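Local coordinates for protein glycosyl hydrolase (Rhizobium leguminosarum bv. trifolii, PDB 5NDX) that probably hydrolyses O-glycosidic bonds of α-L-iduronosides, as a family 39 glycosyl hydrolase and the bacterial orthologue of human α-L-iduronidase, at residues Arg23-Ser28 with Lys54-His59; Pro92-Met97 with Arg137-Glu142. The protein carries 2 engineered substitutions. One frame throughout, in Å; residues are numbered along the deposited sequence.

Contact 1. Residues Arg23-Ser28 with Lys54-His59; sequences RGTGFS and KFLRVH. With 8U8 ((2~{R},3~{S},4~{S},5~{R},6~{S})-6-(4-methyl-2-oxidanylidene-chromen-7-yl)oxy-3,4,5-tris(oxidanyl)oxane-2-carboxylic acid), chain N; 8U8 ((2~{R},3~{S},4~{S},5~{R},6~{S})-6-(4-methyl-2-oxidanylidene-chromen-7-yl)oxy-3,4,5-tris(oxidanyl)oxane-2-carboxylic acid), chain M; SO4 (sulfate ion), chain B.
R23 and K54 open the pairing of the first two parallel strands of the TIM barrel. The R23 carbonyl O takes both K54 N, from above its plane, and F55 N, within its plane at 3.2 Å; T25 N to F55 O, R57 N to T25 O, F27 N to R57 O and H59 N to F27 O complete the ladder. The R23 side chain bends at chi2 and chi3, bringing NH2 to 3.5 Å from K54 CD, while NH1 donates to sulfate O3 at 2.7 Å. Extended K54 brings NZ to 2.8 Å from O3 of one ligand. G24 and G26 put no side chain on the face where F55 and R57 stand; F55 CE2 packs 3.4 Å from coumarin C8. On the other face, T25 CG2 touches L56 CD2; T25 OG1 is hydrogen-bonded to H314 ND1. In F27, chi1 61° puts CG between backbone N and carbonyl carbon, and V58 CG2 sits over the ring face, toward the rim. S28 OG meets H59 CB; H59 NE2 bonds O3 of a second ligand (3.1 Å, 167°), and ND1 bonds E95, probably fixing the ring's rotation. R23 and K54 share a water and the first ligand's O4 (K54 NZ weakly), suiting a site for hydroxyls and probably anions.

Contact 2. Residues Pro92-Met97 with Arg137-Glu142; sequences PFFELM and RTWYFE. With 8U8 ((2~{R},3~{S},4~{S},5~{R},6~{S})-6-(4-methyl-2-oxidanylidene-chromen-7-yl)oxy-3,4,5-tris(oxidanyl)oxane-2-carboxylic acid), chain N.
The third and fourth parallel strands of the TIM barrel, successive β-strands linked through helix 110-131, meet here in a short register that pairs F93 with Y140, F94 with F141 and E95 with E142. Three backbone bonds hold them: F94 N to Y140 O, E142 N to F94 O, and L96 N to E142 O, the last at 2.8 Å and nearly linear (174°). Ahead of the paired residues, P92 presses its CG and CD onto one face of the W139 indole, a CH-pi contact in which CG stands over the six-membered ring, 3.4 Å from its centroid. The indole NE1 is tied to E135.

On the face carrying F93 and Y140, F93 swings its CG away from the backbone N (chi1 -176°), which carries the ring across toward the neighbouring strand. One edge of that ring receives Y140 O, and CZ comes to 3.8 Å from E142 CD. Y140 offers a ring face to the bound coumarin, whose C11 approaches CZ at 3.4 Å; the methyl carbon C15 of the same ligand also reaches F93 CZ. Further along this face the side chains of E95 and E142 run side by side, their carboxylates turned against each other. R57 forms a salt bridge to E95, its approach to E142 being too short to trust in detail, and E142 OE2 is hydrogen-bonded to S218 OG.

F94 and F141 occupy the other face, which packs against helices 110-131 and 76-87. Their planes are inclined at 34°, an oblique pair with centroids 5.5 Å apart, and F94 CB packs at 3.7 Å against F141 CD1. W139 extends this aromatic layer, its CZ3 resting near F94 CD2. Beyond them, L96 bends its backbone through an inverse gamma turn, and its methyl CD2 closes the row 3.9 Å from F141 CD1.

How the contacts relate
Contacts 1 and 2 are consecutive strand pairs of one parallel barrel sheet, their centres about 10 Å apart, with strands 55-58 and 91-95 adjacent. The ligand in chain N is shared: R23 and K54 of contact 1 hold its sugar hydroxyls, while F55 joins Y140 and F93 of contact 2 around its coumarin. This site lies at the N-terminal ends of the strands. Toward their C-terminal ends, H59 ND1 approaches E95 OE1 at 2.6 Å, a probable hydrogen bond linking the contacts next to the second ligand. The H59 side chain is about 6 Å from that of Q146, the altered residue at the predicted proton-donor position. R57 also joins the contacts, through E95.

Contact 1. Residues Arg23-Ser28 with Lys54-His59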
loop_
_atom_site.group_PDB
_atom_site.type_symbol
_atom_site.label_atom_id
_atom_site.label_comp_id
_atom_site.label_asym_id
_atom_site.label_seq_id
_atom_site.Cartn_x
_atom_site.Cartn_y
_atom_site.Cartn_z
ATOM N N ARG A 23 -5.428 -1.841 -1.603
ATOM C CA ARG A 23 -5.034 -1.130 -0.373
ATOM C C ARG A 23 -4.363 -2.088 0.605
ATOM O O ARG A 23 -4.840 -2.365 1.706
ATOM C CB ARG A 23 -6.196 -0.371 0.242
ATOM C CG ARG A 23 -6.666 0.850 -0.563
ATOM C CD ARG A 23 -8.189 1.059 -0.609
ATOM N NE ARG A 23 -8.622 1.150 0.616
ATOM C CZ ARG A 23 -9.656 0.680 1.273
ATOM N NH1 ARG A 23 -10.784 0.103 0.842
ATOM N NH2 ARG A 23 -9.519 1.043 2.527
ATOM N N GLY A 24 -3.220 -2.578 0.182
ATOM C CA GLY A 24 -2.473 -3.579 0.930
ATOM C C GLY A 24 -1.032 -3.608 0.549
ATOM O O GLY A 24 -0.668 -3.313 -0.598
ATOM N N THR A 25 -0.195 -3.966 1.499
ATOM C CA THR A 25 1.197 -4.246 1.221
ATOM C C THR A 25 1.619 -5.408 2.131
ATOM O O THR A 25 0.809 -5.996 2.856
ATOM C CB THR A 25 2.118 -2.975 1.368
ATOM O OG1 THR A 25 3.480 -3.297 1.025
ATOM C CG2 THR A 25 2.131 -2.448 2.769
ATOM N N GLY A 26 2.876 -5.756 2.059
ATOM C CA GLY A 26 3.362 -6.863 2.808
ATOM C C GLY A 26 4.872 -6.933 2.825
ATOM O O GLY A 26 5.564 -6.158 2.143
ATOM N N PHE A 27 5.363 -7.842 3.668
ATOM C CA PHE A 27 6.793 -8.100 3.839
ATOM C C PHE A 27 6.999 -9.420 4.610
ATOM O O PHE A 27 6.030 -10.085 5.010
ATOM C CB PHE A 27 7.512 -6.946 4.538
ATOM C CG PHE A 27 7.014 -6.666 5.928
ATOM C CD1 PHE A 27 7.511 -7.363 7.022
ATOM C CD2 PHE A 27 6.052 -5.722 6.139
ATOM C CE1 PHE A 27 7.041 -7.121 8.292
ATOM C CE2 PHE A 27 5.591 -5.448 7.416
ATOM C CZ PHE A 27 6.084 -6.173 8.494
ATOM N N SER A 28 8.278 -9.780 4.746
ATOM C CA SER A 28 8.733 -10.959 5.435
ATOM C C SER A 28 10.092 -10.607 6.063
ATOM O O SER A 28 10.824 -9.817 5.480
ATOM C CB SER A 28 8.891 -12.108 4.453
ATOM O OG SER A 28 9.032 -13.286 5.189
ATOM N N LYS A 54 -4.621 -0.466 4.034
ATOM C CA LYS A 54 -5.472 -1.012 5.096
ATOM C C LYS A 54 -4.995 -2.361 5.629
ATOM O O LYS A 54 -5.152 -2.605 6.825
ATOM C CB LYS A 54 -6.881 -1.130 4.581
ATOM C CG LYS A 54 -7.923 -1.608 5.576
ATOM C CD LYS A 54 -9.304 -1.491 4.949
ATOM C CE LYS A 54 -10.388 -2.013 5.924
ATOM N NZ LYS A 54 -11.720 -1.676 5.318
ATOM N N PHE A 55 -4.449 -3.219 4.753
ATOM C CA PHE A 55 -4.029 -4.573 5.100
ATOM C C PHE A 55 -2.529 -4.771 4.980
ATOM O O PHE A 55 -1.911 -4.248 4.050
ATOM C CB PHE A 55 -4.767 -5.596 4.235
ATOM C CG PHE A 55 -6.262 -5.588 4.443
ATOM C CD1 PHE A 55 -6.821 -6.276 5.515
ATOM C CD2 PHE A 55 -7.069 -4.903 3.617
ATOM C CE1 PHE A 55 -8.186 -6.249 5.745
ATOM C CE2 PHE A 55 -8.452 -4.867 3.824
ATOM C CZ PHE A 55 -9.014 -5.558 4.903
ATOM N N LEU A 56 -1.950 -5.493 5.939
ATOM C CA LEU A 56 -0.575 -5.949 5.879
ATOM C C LEU A 56 -0.561 -7.458 5.811
ATOM O O LEU A 56 -1.195 -8.112 6.652
ATOM C CB LEU A 56 0.173 -5.560 7.136
ATOM C CG LEU A 56 0.550 -4.149 7.393
ATOM C CD1 LEU A 56 1.426 -4.096 8.633
ATOM C CD2 LEU A 56 1.304 -3.567 6.196
ATOM N N ARG A 57 0.164 -7.992 4.856
ATOM C CA ARG A 57 0.276 -9.418 4.627
ATOM C C ARG A 57 1.702 -9.788 5.029
ATOM O O ARG A 57 2.658 -9.589 4.268
ATOM C CB ARG A 57 -0.003 -9.770 3.183
ATOM C CG ARG A 57 0.121 -11.254 2.855
ATOM C CD ARG A 57 -0.530 -11.616 1.513
ATOM N NE ARG A 57 0.408 -12.390 0.737
ATOM C CZ ARG A 57 0.471 -13.702 0.650
ATOM N NH1 ARG A 57 -0.382 -14.473 1.264
ATOM N NH2 ARG A 57 1.414 -14.247 -0.060
ATOM N N VAL A 58 1.855 -10.223 6.266
ATOM C CA VAL A 58 3.190 -10.462 6.826
ATOM C C VAL A 58 3.433 -11.983 6.981
ATOM O O VAL A 58 2.637 -12.669 7.671
ATOM C CB VAL A 58 3.342 -9.773 8.191
ATOM C CG1 VAL A 58 4.700 -10.079 8.782
ATOM C CG2 VAL A 58 3.114 -8.251 8.097
ATOM N N HIS A 59 4.531 -12.473 6.391
ATOM C CA HIS A 59 4.859 -13.904 6.397
ATOM C C HIS A 59 5.348 -14.398 7.756
ATOM O O HIS A 59 6.093 -13.694 8.448
ATOM C CB HIS A 59 6.010 -14.241 5.427
ATOM C CG HIS A 59 5.653 -14.264 3.980
ATOM N ND1 HIS A 59 4.355 -14.304 3.516
ATOM C CD2 HIS A 59 6.449 -14.350 2.879
ATOM C CE1 HIS A 59 4.358 -14.370 2.196
ATOM N NE2 HIS A 59 5.618 -14.386 1.784
HETATM C C15 8U8 N . -8.454 -11.289 0.874
HETATM C C13 8U8 N . -9.667 -10.677 0.547
HETATM C C14 8U8 N . -10.749 -11.449 0.145
HETATM C C16 8U8 N . -11.976 -10.851 -0.105
HETATM O O9 8U8 N . -12.904 -11.538 -0.511
HETATM O O8 8U8 N . -12.111 -9.499 -0.033
HETATM C C11 8U8 N . -11.086 -8.740 0.405
HETATM C C10 8U8 N . -11.357 -7.401 0.540
HETATM C C12 8U8 N . -9.850 -9.299 0.694
HETATM C C7 8U8 N . -8.850 -8.441 1.154
HETATM C C8 8U8 N . -9.118 -7.083 1.284
HETATM C C9 8U8 N . -10.374 -6.546 0.990
HETATM O O2 8U8 N . -10.588 -5.201 1.153
HETATM C C5 8U8 N . -11.951 -4.720 1.298
HETATM O O1 8U8 N . -12.333 -4.528 -0.075
HETATM C C1 8U8 N . -13.611 -3.909 -0.349
HETATM C C6 8U8 N . -14.803 -4.799 0.152
HETATM O O7 8U8 N . -14.633 -6.029 0.264
HETATM O O6 8U8 N . -15.844 -4.205 0.473
HETATM C C2 8U8 N . -13.577 -2.546 0.337
HETATM O O5 8U8 N . -14.805 -1.786 0.114
HETATM C C3 8U8 N . -13.310 -2.720 1.849
HETATM O O4 8U8 N . -13.202 -1.440 2.414
HETATM C C4 8U8 N . -11.978 -3.442 2.063
HETATM O O3 8U8 N . -11.745 -3.719 3.446
HETATM C C15 8U8 M . 11.289 -19.900 -5.132
HETATM C C13 8U8 M . 10.195 -19.415 -5.884
HETATM C C14 8U8 M . 9.770 -20.151 -6.993
HETATM C C16 8U8 M . 8.668 -19.727 -7.742
HETATM O O9 8U8 M . 8.372 -20.408 -8.722
HETATM O O8 8U8 M . 7.986 -18.570 -7.419
HETATM C C11 8U8 M . 8.302 -17.886 -6.272
HETATM C C10 8U8 M . 7.509 -16.798 -5.894
HETATM C C12 8U8 M . 9.422 -18.294 -5.497
HETATM C C7 8U8 M . 9.688 -17.581 -4.312
HETATM C C8 8U8 M . 8.888 -16.497 -3.935
HETATM C C9 8U8 M . 7.801 -16.087 -4.725
HETATM O O2 8U8 M . 6.962 -15.046 -4.376
HETATM C C5 8U8 M . 7.358 -13.908 -3.516
HETATM O O1 8U8 M . 8.614 -13.392 -3.983
HETATM C C1 8U8 M . 9.328 -12.564 -3.149
HETATM C C6 8U8 M . 9.845 -11.601 -4.057
HETATM O O7 8U8 M . 10.887 -11.050 -3.721
HETATM O O6 8U8 M . 9.188 -11.398 -5.062
HETATM C C2 8U8 M . 8.515 -11.746 -2.099
HETATM O O5 8U8 M . 7.875 -10.638 -2.767
HETATM C C3 8U8 M . 7.483 -12.628 -1.270
HETATM O O4 8U8 M . 7.886 -12.700 0.054
HETATM C C4 8U8 M . 7.326 -14.058 -1.877
HETATM O O3 8U8 M . 6.120 -14.685 -1.278
HETATM S S SO4 B . -13.221 1.280 -1.279
HETATM O O1 SO4 B . -13.735 1.777 -2.569
HETATM O O2 SO4 B . -12.777 2.430 -0.446
HETATM O O3 SO4 B . -12.166 0.247 -1.439
HETATM O O4 SO4 B . -14.351 0.617 -0.575
HETATM O O HOH W 1 -11.591 1.026 4.258
#

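Contact 2. Residues Pro92-Met97 with Arg137-Glu142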
loop_
_atom_site.group_PDB
_atom_site.type_symbol
_atom_site.label_atom_id
_atom_site.label_comp_id
_atom_site.label_asym_id
_atom_site.label_seq_id
_atom_site.Cartn_x
_atom_site.Cartn_y
_atom_site.Cartn_z
ATOM N N PRO A 92 -4.429 -7.244 9.743
ATOM C CA PRO A 92 -3.674 -8.289 9.096
ATOM C C PRO A 92 -4.443 -9.021 7.981
ATOM O O PRO A 92 -5.626 -9.368 8.119
ATOM C CB PRO A 92 -3.347 -9.226 10.256
ATOM C CG PRO A 92 -4.433 -9.006 11.211
ATOM C CD PRO A 92 -4.657 -7.543 11.168
ATOM N N PHE A 93 -3.739 -9.243 6.883
ATOM C CA PHE A 93 -4.118 -10.227 5.887
ATOM C C PHE A 93 -3.284 -11.415 6.369
ATOM O O PHE A 93 -2.102 -11.517 6.065
ATOM C CB PHE A 93 -3.761 -9.724 4.483
ATOM C CG PHE A 93 -4.185 -10.608 3.348
ATOM C CD1 PHE A 93 -4.950 -11.749 3.522
ATOM C CD2 PHE A 93 -3.779 -10.278 2.049
ATOM C CE1 PHE A 93 -5.300 -12.552 2.442
ATOM C CE2 PHE A 93 -4.118 -11.081 0.977
ATOM C CZ PHE A 93 -4.907 -12.208 1.165
ATOM N N PHE A 94 -3.922 -12.222 7.234
ATOM C CA PHE A 94 -3.264 -13.106 8.193
ATOM C C PHE A 94 -3.031 -14.459 7.530
ATOM O O PHE A 94 -3.971 -15.248 7.384
ATOM C CB PHE A 94 -4.172 -13.284 9.438
ATOM C CG PHE A 94 -3.466 -13.793 10.669
ATOM C CD1 PHE A 94 -2.786 -15.004 10.673
ATOM C CD2 PHE A 94 -3.515 -13.079 11.846
ATOM C CE1 PHE A 94 -2.134 -15.448 11.817
ATOM C CE2 PHE A 94 -2.866 -13.528 12.991
ATOM C CZ PHE A 94 -2.189 -14.715 12.976
ATOM N N GLU A 95 -1.797 -14.710 7.128
ATOM C CA GLU A 95 -1.425 -15.996 6.589
ATOM C C GLU A 95 -1.214 -16.930 7.764
ATOM O O GLU A 95 -0.422 -16.617 8.684
ATOM C CB GLU A 95 -0.136 -15.933 5.771
ATOM C CG GLU A 95 -0.214 -14.935 4.623
ATOM C CD GLU A 95 1.145 -14.739 3.971
ATOM O OE1 GLU A 95 1.957 -13.934 4.512
ATOM O OE2 GLU A 95 1.391 -15.436 2.957
ATOM N N LEU A 96 -1.920 -18.050 7.735
ATOM C CA LEU A 96 -1.823 -19.041 8.817
ATOM C C LEU A 96 -0.564 -19.879 8.552
ATOM O O LEU A 96 -0.615 -20.944 7.956
ATOM C CB LEU A 96 -3.094 -19.876 8.860
ATOM C CG LEU A 96 -4.327 -19.061 9.274
ATOM C CD1 LEU A 96 -5.628 -19.832 9.067
ATOM C CD2 LEU A 96 -4.231 -18.533 10.695
ATOM N N MET A 97 0.571 -19.370 9.011
ATOM C CA MET A 97 1.834 -19.750 8.479
ATOM C C MET A 97 2.921 -19.556 9.500
ATOM O O MET A 97 2.960 -18.552 10.227
ATOM C CB MET A 97 2.068 -18.854 7.269
ATOM C CG MET A 97 3.459 -18.751 6.693
ATOM S SD MET A 97 3.542 -17.466 5.377
ATOM C CE MET A 97 5.190 -17.856 4.791
ATOM N N ARG A 137 -13.357 -9.823 12.759
ATOM C CA ARG A 137 -14.168 -10.046 11.609
ATOM C C ARG A 137 -13.813 -9.124 10.446
ATOM O O ARG A 137 -14.321 -9.360 9.393
ATOM C CB ARG A 137 -15.671 -9.863 11.942
ATOM C CG ARG A 137 -16.247 -11.039 12.710
ATOM C CD ARG A 137 -17.699 -10.792 13.100
ATOM N NE ARG A 137 -17.952 -11.079 14.509
ATOM C CZ ARG A 137 -18.701 -12.072 15.004
ATOM N NH1 ARG A 137 -19.294 -12.972 14.221
ATOM N NH2 ARG A 137 -18.846 -12.195 16.324
ATOM N N THR A 138 -13.040 -8.058 10.660
ATOM C CA THR A 138 -12.549 -7.208 9.558
ATOM C C THR A 138 -11.258 -7.776 8.925
ATOM O O THR A 138 -10.776 -7.216 7.913
ATOM C CB THR A 138 -12.307 -5.745 9.993
ATOM O OG1 THR A 138 -11.182 -5.674 10.887
ATOM C CG2 THR A 138 -13.627 -5.067 10.618
ATOM N N TRP A 139 -10.717 -8.878 9.480
ATOM C CA TRP A 139 -9.481 -9.455 8.978
ATOM C C TRP A 139 -9.797 -10.455 7.884
ATOM O O TRP A 139 -10.963 -10.782 7.693
ATOM C CB TRP A 139 -8.706 -10.129 10.059
ATOM C CG TRP A 139 -8.259 -9.249 11.178
ATOM C CD1 TRP A 139 -8.518 -7.944 11.355
ATOM C CD2 TRP A 139 -7.520 -9.678 12.322
ATOM N NE1 TRP A 139 -7.968 -7.504 12.551
ATOM C CE2 TRP A 139 -7.332 -8.556 13.149
ATOM C CE3 TRP A 139 -6.921 -10.896 12.690
ATOM C CZ2 TRP A 139 -6.625 -8.621 14.342
ATOM C CZ3 TRP A 139 -6.203 -10.951 13.882
ATOM C CH2 TRP A 139 -6.070 -9.834 14.689
ATOM N N TYR A 140 -8.776 -10.849 7.109
ATOM C CA TYR A 140 -8.875 -11.990 6.186
ATOM C C TYR A 140 -7.795 -12.972 6.581
ATOM O O TYR A 140 -6.711 -12.565 6.930
ATOM C CB TYR A 140 -8.758 -11.581 4.710
ATOM C CG TYR A 140 -9.893 -10.701 4.287
ATOM C CD1 TYR A 140 -9.865 -9.343 4.530
ATOM C CD2 TYR A 140 -11.032 -11.236 3.706
ATOM C CE1 TYR A 140 -10.958 -8.534 4.208
ATOM C CE2 TYR A 140 -12.126 -10.426 3.339
ATOM C CZ TYR A 140 -12.108 -9.086 3.620
ATOM O OH TYR A 140 -13.210 -8.280 3.269
ATOM N N PHE A 141 -8.124 -14.263 6.549
ATOM C CA PHE A 141 -7.182 -15.328 6.841
ATOM C C PHE A 141 -6.893 -16.063 5.569
ATOM O O PHE A 141 -7.789 -16.256 4.756
ATOM C CB PHE A 141 -7.751 -16.298 7.873
ATOM C CG PHE A 141 -7.920 -15.675 9.207
ATOM C CD1 PHE A 141 -6.857 -15.669 10.108
ATOM C CD2 PHE A 141 -9.078 -14.985 9.510
ATOM C CE1 PHE A 141 -6.987 -15.046 11.345
ATOM C CE2 PHE A 141 -9.208 -14.332 10.727
ATOM C CZ PHE A 141 -8.161 -14.375 11.640
ATOM N N GLU A 142 -5.639 -16.470 5.424
ATOM C CA GLU A 142 -5.148 -17.109 4.207
ATOM C C GLU A 142 -4.301 -18.309 4.528
ATOM O O GLU A 142 -3.629 -18.352 5.563
ATOM C CB GLU A 142 -4.229 -16.146 3.412
ATOM C CG GLU A 142 -4.198 -16.488 1.949
ATOM C CD GLU A 142 -3.280 -15.602 1.128
ATOM O OE1 GLU A 142 -2.403 -14.976 1.721
ATOM O OE2 GLU A 142 -3.422 -15.567 -0.100
HETATM C C15 8U8 N . -8.454 -11.289 0.874
HETATM C C13 8U8 N . -9.667 -10.677 0.547
HETATM C C14 8U8 N . -10.749 -11.449 0.145
HETATM C C16 8U8 N . -11.976 -10.851 -0.105
HETATM O O9 8U8 N . -12.904 -11.538 -0.511
HETATM O O8 8U8 N . -12.111 -9.499 -0.033
HETATM C C11 8U8 N . -11.086 -8.740 0.405
HETATM C C10 8U8 N . -11.357 -7.401 0.540
HETATM C C12 8U8 N . -9.850 -9.299 0.694
HETATM C C7 8U8 N . -8.850 -8.441 1.154
HETATM C C8 8U8 N . -9.118 -7.083 1.284
HETATM C C9 8U8 N . -10.374 -6.546 0.990
HETATM O O2 8U8 N . -10.588 -5.201 1.153
HETATM C C5 8U8 N . -11.951 -4.720 1.298
HETATM O O1 8U8 N . -12.333 -4.528 -0.075
HETATM C C1 8U8 N . -13.611 -3.909 -0.349
HETATM C C6 8U8 N . -14.803 -4.799 0.152
HETATM O O7 8U8 N . -14.633 -6.029 0.264
HETATM O O6 8U8 N . -15.844 -4.205 0.473
HETATM C C2 8U8 N . -13.577 -2.546 0.337
HETATM O O5 8U8 N . -14.805 -1.786 0.114
HETATM C C3 8U8 N . -13.310 -2.720 1.849
HETATM O O4 8U8 N . -13.202 -1.440 2.414
HETATM C C4 8U8 N . -11.978 -3.442 2.063
HETATM O O3 8U8 N . -11.745 -3.719 3.446
#